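Local coordinates for RNA-binding protein (Porphyromonas gingivalis W83, PDB 7JLY), which probably binds RNA through an RNA recognition motif, a small fold with two helices packed on an antiparallel beta sheet, at residues R33-R38 with R44-V49; Q24-V29 with I61-D66; Y12-E17 with E68-K73. All blocks are in the same frame, centred on the assembly; numbering follows the deposited sequence.

Contact 1 of 3, residues R33-R38 with R44-V49; sequences RVITDR and RGFGFV
R33 and F48 face each other as an antiparallel hydrogen-bonded pair, in which R33 N donates to F48 O and F48 N to R33 O, both bonds 2.9 Å long. The ladder runs on through I35 N to F46 O and ends where R44 N meets I35 O. In between, V34 and G47 form a non-hydrogen-bonded pair with their CA atoms 4.2 Å apart. G47 CA also lies 3.0 Å from R33 O, a CA-H...O contact. The directions of strands 33-36 and 46-49 make an angle of 152°, near antiparallel.

Apolar contact centres on I35, whose CB and CG1 lie over one face of the F46 ring. CG1 stands 4.0 Å from the ring centroid, a CH-pi contact, and it also reaches F48 CE2. The F46 ring is brought back over I35 by a chi1 of 77°, which sets CG between the backbone N and the carbonyl carbon.

Two arginines flank the ladder. The R33 chain, bent at chi3, carries NH2 to 3.7 Å from F48 CD2, with guanidinium and ring planes only 11° apart although the approach is oblique. R44 CB and CG run along the backbone from I35 to D37, and its guanidinium has F46 CE1 3.7 Å above the centre of one face. Their polar links run through water: one molecule joins R33 NE to F48 O, and a second links R44 NH1 to T36 O.

V34, by contrast, points to the other side of the sheet, touching L19 of helix 16-23. F46 and F48 also meet the ring of Y6 on the adjoining strand 3-8. The RGFGFV run is part of an RNP1 motif, and this aromatic sheet face is where RNA recognition motifs commonly stack bases.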
loop_
_atom_site.group_PDB
_atom_site.type_symbol
_atom_site.label_atom_id
_atom_site.label_comp_id
_atom_site.label_asym_id
_atom_site.label_seq_id
_atom_site.Cartn_x
_atom_site.Cartn_y
_atom_site.Cartn_z
ATOM N N ARG A 33 -1.452 -3.393 -5.726
ATOM C CA ARG A 33 -2.249 -4.614 -5.702
ATOM C C ARG A 33 -2.977 -4.707 -4.372
ATOM O O ARG A 33 -2.356 -4.546 -3.328
ATOM C CB ARG A 33 -1.366 -5.855 -5.889
ATOM C CG ARG A 33 -0.457 -5.829 -7.104
ATOM C CD ARG A 33 0.330 -7.128 -7.237
ATOM N NE ARG A 33 1.458 -7.216 -6.309
ATOM C CZ ARG A 33 1.710 -8.265 -5.526
ATOM N NH1 ARG A 33 0.909 -9.326 -5.545
ATOM N NH2 ARG A 33 2.767 -8.255 -4.720
ATOM N N VAL A 34 -4.286 -4.942 -4.408
ATOM C CA VAL A 34 -5.016 -5.314 -3.200
ATOM C C VAL A 34 -5.213 -6.813 -3.238
ATOM O O VAL A 34 -5.666 -7.353 -4.249
ATOM C CB VAL A 34 -6.379 -4.615 -3.088
ATOM C CG1 VAL A 34 -7.197 -5.237 -1.952
ATOM C CG2 VAL A 34 -6.206 -3.100 -2.867
ATOM N N ILE A 35 -4.835 -7.499 -2.167
ATOM C CA ILE A 35 -4.962 -8.955 -2.125
ATOM C C ILE A 35 -6.407 -9.299 -1.816
ATOM O O ILE A 35 -7.001 -8.715 -0.910
ATOM C CB ILE A 35 -4.045 -9.594 -1.068
ATOM C CG1 ILE A 35 -2.589 -9.175 -1.291
ATOM C CG2 ILE A 35 -4.193 -11.118 -1.081
ATOM C CD1 ILE A 35 -2.083 -9.457 -2.696
ATOM N N THR A 36 -6.968 -10.239 -2.572
ATOM C CA THR A 36 -8.377 -10.567 -2.442
ATOM C C THR A 36 -8.588 -12.036 -2.131
ATOM O O THR A 36 -7.697 -12.862 -2.365
ATOM C CB THR A 36 -9.140 -10.250 -3.725
ATOM O OG1 THR A 36 -8.544 -10.984 -4.804
ATOM C CG2 THR A 36 -9.099 -8.755 -4.033
ATOM N N ASP A 37 -9.774 -12.356 -1.613
ATOM C CA ASP A 37 -10.177 -13.742 -1.366
ATOM C C ASP A 37 -10.308 -14.464 -2.693
ATOM O O ASP A 37 -10.840 -13.903 -3.649
ATOM C CB ASP A 37 -11.499 -13.793 -0.590
ATOM C CG ASP A 37 -11.956 -15.220 -0.291
ATOM O OD1 ASP A 37 -11.501 -15.802 0.716
ATOM O OD2 ASP A 37 -12.770 -15.759 -1.061
ATOM N N ARG A 38 -9.807 -15.692 -2.776
ATOM C CA ARG A 38 -9.801 -16.390 -4.061
ATOM C C ARG A 38 -11.221 -16.627 -4.600
ATOM O O ARG A 38 -11.460 -16.537 -5.802
ATOM C CB ARG A 38 -9.057 -17.725 -3.952
ATOM N N ARG A 44 -9.012 -8.463 1.149
ATOM C CA ARG A 44 -8.660 -9.045 2.437
ATOM C C ARG A 44 -8.072 -7.996 3.380
ATOM O O ARG A 44 -7.618 -8.323 4.484
ATOM C CB ARG A 44 -7.675 -10.202 2.262
ATOM C CG ARG A 44 -8.294 -11.431 1.615
ATOM C CD ARG A 44 -7.241 -12.512 1.427
ATOM N NE ARG A 44 -6.547 -12.792 2.677
ATOM C CZ ARG A 44 -5.364 -13.399 2.770
ATOM N NH1 ARG A 44 -4.726 -13.812 1.678
ATOM N NH2 ARG A 44 -4.823 -13.595 3.958
ATOM N N GLY A 45 -8.082 -6.738 2.939
ATOM C CA GLY A 45 -7.730 -5.628 3.811
ATOM C C GLY A 45 -6.265 -5.230 3.761
ATOM O O GLY A 45 -5.807 -4.414 4.560
ATOM N N PHE A 46 -5.522 -5.812 2.827
ATOM C CA PHE A 46 -4.120 -5.465 2.689
ATOM C C PHE A 46 -3.643 -5.594 1.248
ATOM O O PHE A 46 -4.313 -6.181 0.397
ATOM C CB PHE A 46 -3.256 -6.324 3.613
ATOM C CG PHE A 46 -3.023 -7.736 3.124
ATOM C CD1 PHE A 46 -4.005 -8.697 3.239
ATOM C CD2 PHE A 46 -1.788 -8.108 2.610
ATOM C CE1 PHE A 46 -3.778 -10.009 2.815
ATOM C CE2 PHE A 46 -1.549 -9.413 2.179
ATOM C CZ PHE A 46 -2.549 -10.368 2.291
ATOM N N GLY A 47 -2.484 -5.020 0.972
ATOM C CA GLY A 47 -1.955 -5.066 -0.369
ATOM C C GLY A 47 -0.529 -4.576 -0.416
ATOM O O GLY A 47 0.095 -4.340 0.624
ATOM N N PHE A 48 -0.021 -4.424 -1.635
ATOM C CA PHE A 48 1.354 -4.002 -1.848
ATOM C C PHE A 48 1.457 -2.890 -2.872
ATOM O O PHE A 48 0.826 -2.945 -3.927
ATOM C CB PHE A 48 2.213 -5.189 -2.298
ATOM C CG PHE A 48 2.262 -6.307 -1.302
ATOM C CD1 PHE A 48 3.189 -6.295 -0.274
ATOM C CD2 PHE A 48 1.376 -7.369 -1.393
ATOM C CE1 PHE A 48 3.235 -7.327 0.655
ATOM C CE2 PHE A 48 1.416 -8.404 -0.466
ATOM C CZ PHE A 48 2.350 -8.383 0.557
ATOM N N VAL A 49 2.272 -1.888 -2.560
ATOM C CA VAL A 49 2.587 -0.837 -3.518
ATOM C C VAL A 49 4.094 -0.818 -3.779
ATOM O O VAL A 49 4.882 -0.817 -2.840
ATOM C CB VAL A 49 2.149 0.557 -3.021
ATOM C CG1 VAL A 49 2.542 1.601 -4.046
ATOM C CG2 VAL A 49 0.628 0.596 -2.751
HETATM O O HOH W 1 2.285 -4.141 -6.102
HETATM O O HOH W 2 -5.925 -14.484 -0.962
#

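Contact 2 of 3, residues Q24-V29 with I61-D66; sequences QQYGAV and IEELFD
Y26 reaches from the turn after helix 16-23 to the last turn of helix 54-64, where its hydroxyl donates a hydrogen bond to the carboxylate of E63, 2.7 Å from OH to OE2. With chi1 at -55°, the tyrosine has CG beside its own N, which carries the ring out until its OH end meets E63 and L64. E63 takes another course: CG is anti to the backbone N and the chain stays extended beyond it, which brings the carboxylate across the ring edge, at about a right angle to it.

The two flat groups stand almost perpendicular, their planes 85° apart. OE2 lies in the plane of the ring at its edge, whereas the phenol oxygen approaches from above the carboxylate, 68° out of that plane. The same placement presses E63 CD against Y26 CE1 at 3.3 Å, so the contact is close along the ring edge as well as at the hydroxyl.

L64 supplies the apolar part. Its two methyls divide the work: CD1 sits 4.1 Å from Y26 CE2, obliquely to the ring, and CD2 comes 3.7 Å from Y26 OH. Q25 CB covers part of one ring face, and Y26 also touches M51 of strand 46-51, while L64 packs on L22 and L23.

A neutral hydroxyl thus faces an acceptor that is probably charged, across a small buried area of 149 Å². The steep entry to the carboxylate suggests that the bond is directed less by lone-pair geometry than by the way ring and helix pack together.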
loop_
_atom_site.group_PDB
_atom_site.type_symbol
_atom_site.label_atom_id
_atom_site.label_comp_id
_atom_site.label_asym_id
_atom_site.label_seq_id
_atom_site.Cartn_x
_atom_site.Cartn_y
_atom_site.Cartn_z
ATOM N N GLN A 24 1.435 7.789 -4.450
ATOM C CA GLN A 24 2.059 8.506 -5.566
ATOM C C GLN A 24 2.335 9.969 -5.195
ATOM O O GLN A 24 3.055 10.675 -5.906
ATOM C CB GLN A 24 1.195 8.427 -6.830
ATOM C CG GLN A 24 0.020 9.374 -6.843
ATOM C CD GLN A 24 -0.848 9.217 -8.087
ATOM O OE1 GLN A 24 -0.507 8.474 -9.006
ATOM N NE2 GLN A 24 -1.971 9.926 -8.113
ATOM N N GLN A 25 1.768 10.416 -4.079
ATOM C CA GLN A 25 2.066 11.741 -3.544
ATOM C C GLN A 25 3.540 11.915 -3.181
ATOM O O GLN A 25 4.026 13.043 -3.150
ATOM C CB GLN A 25 1.218 12.020 -2.300
ATOM C CG GLN A 25 -0.297 12.106 -2.552
ATOM C CD GLN A 25 -1.076 12.314 -1.259
ATOM O OE1 GLN A 25 -1.745 13.329 -1.082
ATOM N NE2 GLN A 25 -0.979 11.355 -0.345
ATOM N N TYR A 26 4.234 10.805 -2.905
ATOM C CA TYR A 26 5.612 10.838 -2.402
ATOM C C TYR A 26 6.653 10.497 -3.455
ATOM O O TYR A 26 7.829 10.701 -3.218
ATOM C CB TYR A 26 5.756 9.885 -1.200
ATOM C CG TYR A 26 4.727 10.240 -0.158
ATOM C CD1 TYR A 26 4.908 11.348 0.669
ATOM C CD2 TYR A 26 3.545 9.529 -0.058
ATOM C CE1 TYR A 26 3.949 11.703 1.593
ATOM C CE2 TYR A 26 2.574 9.878 0.864
ATOM C CZ TYR A 26 2.783 10.966 1.685
ATOM O OH TYR A 26 1.805 11.318 2.598
ATOM N N GLY A 27 6.220 9.991 -4.611
ATOM C CA GLY A 27 7.139 9.573 -5.660
ATOM C C GLY A 27 6.464 8.646 -6.646
ATOM O O GLY A 27 5.283 8.337 -6.485
ATOM N N ALA A 28 7.202 8.200 -7.667
ATOM C CA ALA A 28 6.615 7.340 -8.704
ATOM C C ALA A 28 6.197 5.983 -8.152
ATOM O O ALA A 28 6.951 5.351 -7.430
ATOM C CB ALA A 28 7.599 7.136 -9.861
ATOM N N VAL A 29 4.998 5.543 -8.521
ATOM C CA VAL A 29 4.479 4.228 -8.156
ATOM C C VAL A 29 4.424 3.373 -9.408
ATOM O O VAL A 29 3.946 3.839 -10.446
ATOM C CB VAL A 29 3.065 4.335 -7.545
ATOM C CG1 VAL A 29 2.412 2.963 -7.435
ATOM C CG2 VAL A 29 3.108 5.055 -6.188
ATOM N N ILE A 61 6.612 5.938 4.064
ATOM C CA ILE A 61 6.374 5.148 5.265
ATOM C C ILE A 61 6.494 6.016 6.524
ATOM O O ILE A 61 5.686 5.909 7.446
ATOM C CB ILE A 61 7.356 3.955 5.329
ATOM C CG1 ILE A 61 6.972 2.916 4.274
ATOM C CG2 ILE A 61 7.389 3.341 6.740
ATOM C CD1 ILE A 61 8.108 1.997 3.871
ATOM N N GLU A 62 7.481 6.900 6.545
ATOM C CA GLU A 62 7.732 7.739 7.716
ATOM C C GLU A 62 6.588 8.732 7.938
ATOM O O GLU A 62 6.180 8.993 9.073
ATOM C CB GLU A 62 9.059 8.487 7.554
ATOM C CG GLU A 62 9.377 9.492 8.664
ATOM C CD GLU A 62 9.838 8.827 9.949
ATOM O OE1 GLU A 62 10.097 7.598 9.935
ATOM O OE2 GLU A 62 9.937 9.534 10.980
ATOM N N GLU A 63 6.068 9.280 6.849
ATOM C CA GLU A 63 4.965 10.228 6.960
ATOM C C GLU A 63 3.670 9.511 7.326
ATOM O O GLU A 63 2.917 9.952 8.204
ATOM C CB GLU A 63 4.781 11.015 5.652
ATOM C CG GLU A 63 3.490 11.842 5.640
ATOM C CD GLU A 63 3.517 12.978 4.645
ATOM O OE1 GLU A 63 4.629 13.479 4.341
ATOM O OE2 GLU A 63 2.427 13.370 4.177
ATOM N N LEU A 64 3.411 8.395 6.659
ATOM C CA LEU A 64 2.109 7.746 6.787
ATOM C C LEU A 64 1.963 6.930 8.060
ATOM O O LEU A 64 0.835 6.606 8.447
ATOM C CB LEU A 64 1.833 6.861 5.574
ATOM C CG LEU A 64 1.583 7.605 4.258
ATOM C CD1 LEU A 64 1.481 6.612 3.119
ATOM C CD2 LEU A 64 0.305 8.442 4.331
ATOM N N PHE A 65 3.089 6.607 8.702
ATOM C CA PHE A 65 3.086 5.780 9.912
ATOM C C PHE A 65 2.060 6.246 10.951
ATOM O O PHE A 65 2.055 7.415 11.356
ATOM C CB PHE A 65 4.479 5.745 10.556
ATOM C CG PHE A 65 4.518 4.978 11.857
ATOM C CD1 PHE A 65 4.518 3.591 11.859
ATOM C CD2 PHE A 65 4.539 5.645 13.070
ATOM C CE1 PHE A 65 4.539 2.882 13.051
ATOM C CE2 PHE A 65 4.562 4.940 14.268
ATOM C CZ PHE A 65 4.561 3.556 14.252
ATOM N N ASP A 66 1.177 5.321 11.330
ATOM C CA ASP A 66 0.213 5.513 12.417
ATOM C C ASP A 66 -0.950 6.444 12.051
ATOM O O ASP A 66 -1.801 6.719 12.889
ATOM C CB ASP A 66 0.921 6.055 13.664
ATOM C CG ASP A 66 0.403 5.440 14.942
ATOM O OD1 ASP A 66 0.354 4.189 15.025
ATOM O OD2 ASP A 66 0.048 6.213 15.863
#

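Contact 3 of 3, residues Y12-E17 with E68-K73; sequences YRVREE and EFQGRK
V14 and Q70 are the closest approach of the two backbones, yet their CA atoms remain 7.7 Å apart, so side chains make the contact. Segment 12-17 is an irregular run that enters helix 16-23, with R15 at the N-cap position. Residues 68-73 form a tight hairpin: a type I' turn from F69 to R72, closed by F69 N to R72 O at 2.9 Å and by the reciprocal R72 N to F69 O bond. Q70 and G71 occupy its corners with positive phi.

V14 is the residue that meets this hairpin most fully. With CG1 anti to the backbone N (chi1 168°), CG2 falls beside that N and touches two neighbours, F69 CE2 at 3.7 Å and Q70 OE1 at 3.5 Å. Beside it, the Q70 chain extends beyond CG and passes over the F69 ring, with CG 4.2 Å above the ring centre. The amide therefore lies across V14, and F69 meets the same methyl obliquely. R13 crosses Q70 at about a right angle, but its NH1 stays 4.1 Å from Q70 OE1, with the two planes 46° apart.

V14 also packs on L19, and F69 on L22, of helix 16-23, and N11 ND2 bonds to Q70 O. Between these two segments the chemistry is thus van der Waals contact, with the guanidinium probably adding a mild electrostatic attraction for the amide oxygen.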
loop_
_atom_site.group_PDB
_atom_site.type_symbol
_atom_site.label_atom_id
_atom_site.label_comp_id
_atom_site.label_asym_id
_atom_site.label_seq_id
_atom_site.Cartn_x
_atom_site.Cartn_y
_atom_site.Cartn_z
ATOM N N TYR A 12 -12.185 -2.137 4.001
ATOM C CA TYR A 12 -12.376 -3.076 2.893
ATOM C C TYR A 12 -12.823 -2.381 1.605
ATOM O O TYR A 12 -12.798 -2.983 0.531
ATOM C CB TYR A 12 -13.373 -4.166 3.281
ATOM C CG TYR A 12 -12.851 -5.118 4.331
ATOM C CD1 TYR A 12 -11.703 -5.879 4.102
ATOM C CD2 TYR A 12 -13.499 -5.264 5.541
ATOM C CE1 TYR A 12 -11.224 -6.750 5.055
ATOM C CE2 TYR A 12 -13.028 -6.133 6.498
ATOM C CZ TYR A 12 -11.894 -6.877 6.253
ATOM O OH TYR A 12 -11.421 -7.752 7.218
ATOM N N ARG A 13 -13.216 -1.112 1.710
ATOM C CA ARG A 13 -13.559 -0.316 0.538
ATOM C C ARG A 13 -12.322 0.249 -0.167
ATOM O O ARG A 13 -12.428 0.787 -1.269
ATOM C CB ARG A 13 -14.485 0.843 0.922
ATOM C CG ARG A 13 -15.855 0.410 1.417
ATOM C CD ARG A 13 -16.731 1.624 1.752
ATOM N NE ARG A 13 -17.232 2.298 0.556
ATOM C CZ ARG A 13 -16.697 3.395 0.029
ATOM N NH1 ARG A 13 -15.630 3.954 0.581
ATOM N NH2 ARG A 13 -17.225 3.930 -1.063
ATOM N N VAL A 14 -11.155 0.147 0.460
ATOM C CA VAL A 14 -9.946 0.693 -0.174
ATOM C C VAL A 14 -9.576 -0.082 -1.446
ATOM O O VAL A 14 -9.389 -1.300 -1.417
ATOM C CB VAL A 14 -8.752 0.690 0.791
ATOM C CG1 VAL A 14 -7.468 0.979 0.036
ATOM C CG2 VAL A 14 -8.963 1.734 1.878
ATOM N N ARG A 15 -9.497 0.644 -2.565
ATOM C CA ARG A 15 -9.177 0.065 -3.874
ATOM C C ARG A 15 -7.712 0.250 -4.226
ATOM O O ARG A 15 -7.017 1.038 -3.601
ATOM C CB ARG A 15 -10.019 0.723 -4.963
ATOM C CG ARG A 15 -11.508 0.570 -4.755
ATOM C CD ARG A 15 -12.273 1.602 -5.570
ATOM N NE ARG A 15 -11.931 2.973 -5.197
ATOM C CZ ARG A 15 -12.460 4.044 -5.777
ATOM N NH1 ARG A 15 -13.342 3.887 -6.755
ATOM N NH2 ARG A 15 -12.111 5.266 -5.391
ATOM N N GLU A 16 -7.254 -0.459 -5.255
ATOM C CA GLU A 16 -5.903 -0.233 -5.758
ATOM C C GLU A 16 -5.680 1.229 -6.151
ATOM O O GLU A 16 -4.599 1.781 -5.917
ATOM C CB GLU A 16 -5.618 -1.165 -6.937
ATOM C CG GLU A 16 -5.420 -2.608 -6.458
ATOM C CD GLU A 16 -5.312 -3.602 -7.589
ATOM O OE1 GLU A 16 -5.271 -3.161 -8.754
ATOM O OE2 GLU A 16 -5.271 -4.818 -7.303
ATOM N N GLU A 17 -6.688 1.879 -6.733
ATOM C CA GLU A 17 -6.466 3.256 -7.166
ATOM C C GLU A 17 -6.337 4.186 -5.964
ATOM O O GLU A 17 -5.648 5.191 -6.027
ATOM C CB GLU A 17 -7.572 3.735 -8.110
ATOM C CG GLU A 17 -8.857 4.128 -7.439
ATOM C CD GLU A 17 -9.703 5.018 -8.326
ATOM O OE1 GLU A 17 -9.633 6.254 -8.167
ATOM O OE2 GLU A 17 -10.425 4.475 -9.190
ATOM N N GLU A 68 -4.526 7.474 10.322
ATOM C CA GLU A 68 -5.744 6.809 9.906
ATOM C C GLU A 68 -6.038 7.143 8.457
ATOM O O GLU A 68 -5.779 8.258 8.002
ATOM C CB GLU A 68 -6.911 7.224 10.805
ATOM C CG GLU A 68 -6.796 6.657 12.197
ATOM C CD GLU A 68 -7.780 7.264 13.167
ATOM O OE1 GLU A 68 -8.507 8.206 12.784
ATOM O OE2 GLU A 68 -7.815 6.795 14.319
ATOM N N PHE A 69 -6.573 6.161 7.739
ATOM C CA PHE A 69 -6.925 6.282 6.336
ATOM C C PHE A 69 -8.288 5.601 6.168
ATOM O O PHE A 69 -8.439 4.430 6.525
ATOM C CB PHE A 69 -5.839 5.630 5.461
ATOM C CG PHE A 69 -6.108 5.687 3.983
ATOM C CD1 PHE A 69 -6.134 6.902 3.311
ATOM C CD2 PHE A 69 -6.279 4.519 3.254
ATOM C CE1 PHE A 69 -6.358 6.956 1.945
ATOM C CE2 PHE A 69 -6.510 4.566 1.882
ATOM C CZ PHE A 69 -6.552 5.783 1.230
ATOM N N GLN A 70 -9.273 6.337 5.655
ATOM C CA GLN A 70 -10.646 5.836 5.535
ATOM C C GLN A 70 -11.084 5.116 6.823
ATOM O O GLN A 70 -11.620 4.001 6.790
ATOM C CB GLN A 70 -10.775 4.922 4.300
ATOM C CG GLN A 70 -10.499 5.675 2.979
ATOM C CD GLN A 70 -10.865 4.884 1.726
ATOM O OE1 GLN A 70 -11.696 3.972 1.764
ATOM N NE2 GLN A 70 -10.244 5.237 0.603
ATOM N N GLY A 71 -10.814 5.763 7.955
ATOM C CA GLY A 71 -11.310 5.316 9.246
ATOM C C GLY A 71 -10.507 4.251 9.968
ATOM O O GLY A 71 -10.895 3.822 11.056
ATOM N N ARG A 72 -9.385 3.818 9.397
ATOM C CA ARG A 72 -8.587 2.792 10.078
ATOM C C ARG A 72 -7.096 3.137 10.109
ATOM O O ARG A 72 -6.549 3.658 9.144
ATOM C CB ARG A 72 -8.775 1.419 9.427
ATOM C CG ARG A 72 -10.206 0.891 9.463
ATOM C CD ARG A 72 -10.270 -0.602 9.172
ATOM N NE ARG A 72 -9.545 -1.380 10.175
ATOM C CZ ARG A 72 -10.058 -1.770 11.339
ATOM N NH1 ARG A 72 -11.318 -1.477 11.646
ATOM N NH2 ARG A 72 -9.313 -2.461 12.196
ATOM N N LYS A 73 -6.449 2.828 11.223
ATOM C CA LYS A 73 -5.027 3.104 11.369
ATOM C C LYS A 73 -4.202 2.275 10.379
ATOM O O LYS A 73 -4.255 1.044 10.388
ATOM C CB LYS A 73 -4.579 2.821 12.807
ATOM C CG LYS A 73 -3.108 3.126 13.052
ATOM C CD LYS A 73 -2.801 3.252 14.540
ATOM C CE LYS A 73 -2.959 1.924 15.252
ATOM N NZ LYS A 73 -2.591 2.070 16.698
#

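How the contacts relate
From the N terminus, the chain passes strand 3-8 and enters residues 12-17, the first half of contact 3. Helix 16-23 leads to 24-29, which opens contact 2, and strand 29-36 then opens contact 1. Contact 1 closes first, as a hairpin, at 44-49; contact 2 closes at the end of helix 54-64, and contact 3 at 68-73. The three are therefore nested without crossing. Contact 1 joins two sheet strands, contact 2 the loop after helix 16-23 to the C-terminal end of helix 54-64, and contact 3 the approach to helix 16-23 to the hairpin of strands 68-69 and 72-78. V29 packs on V49 between contacts 1 and 2, and E16 OE2 bonds to V34 N between contacts 3 and 1.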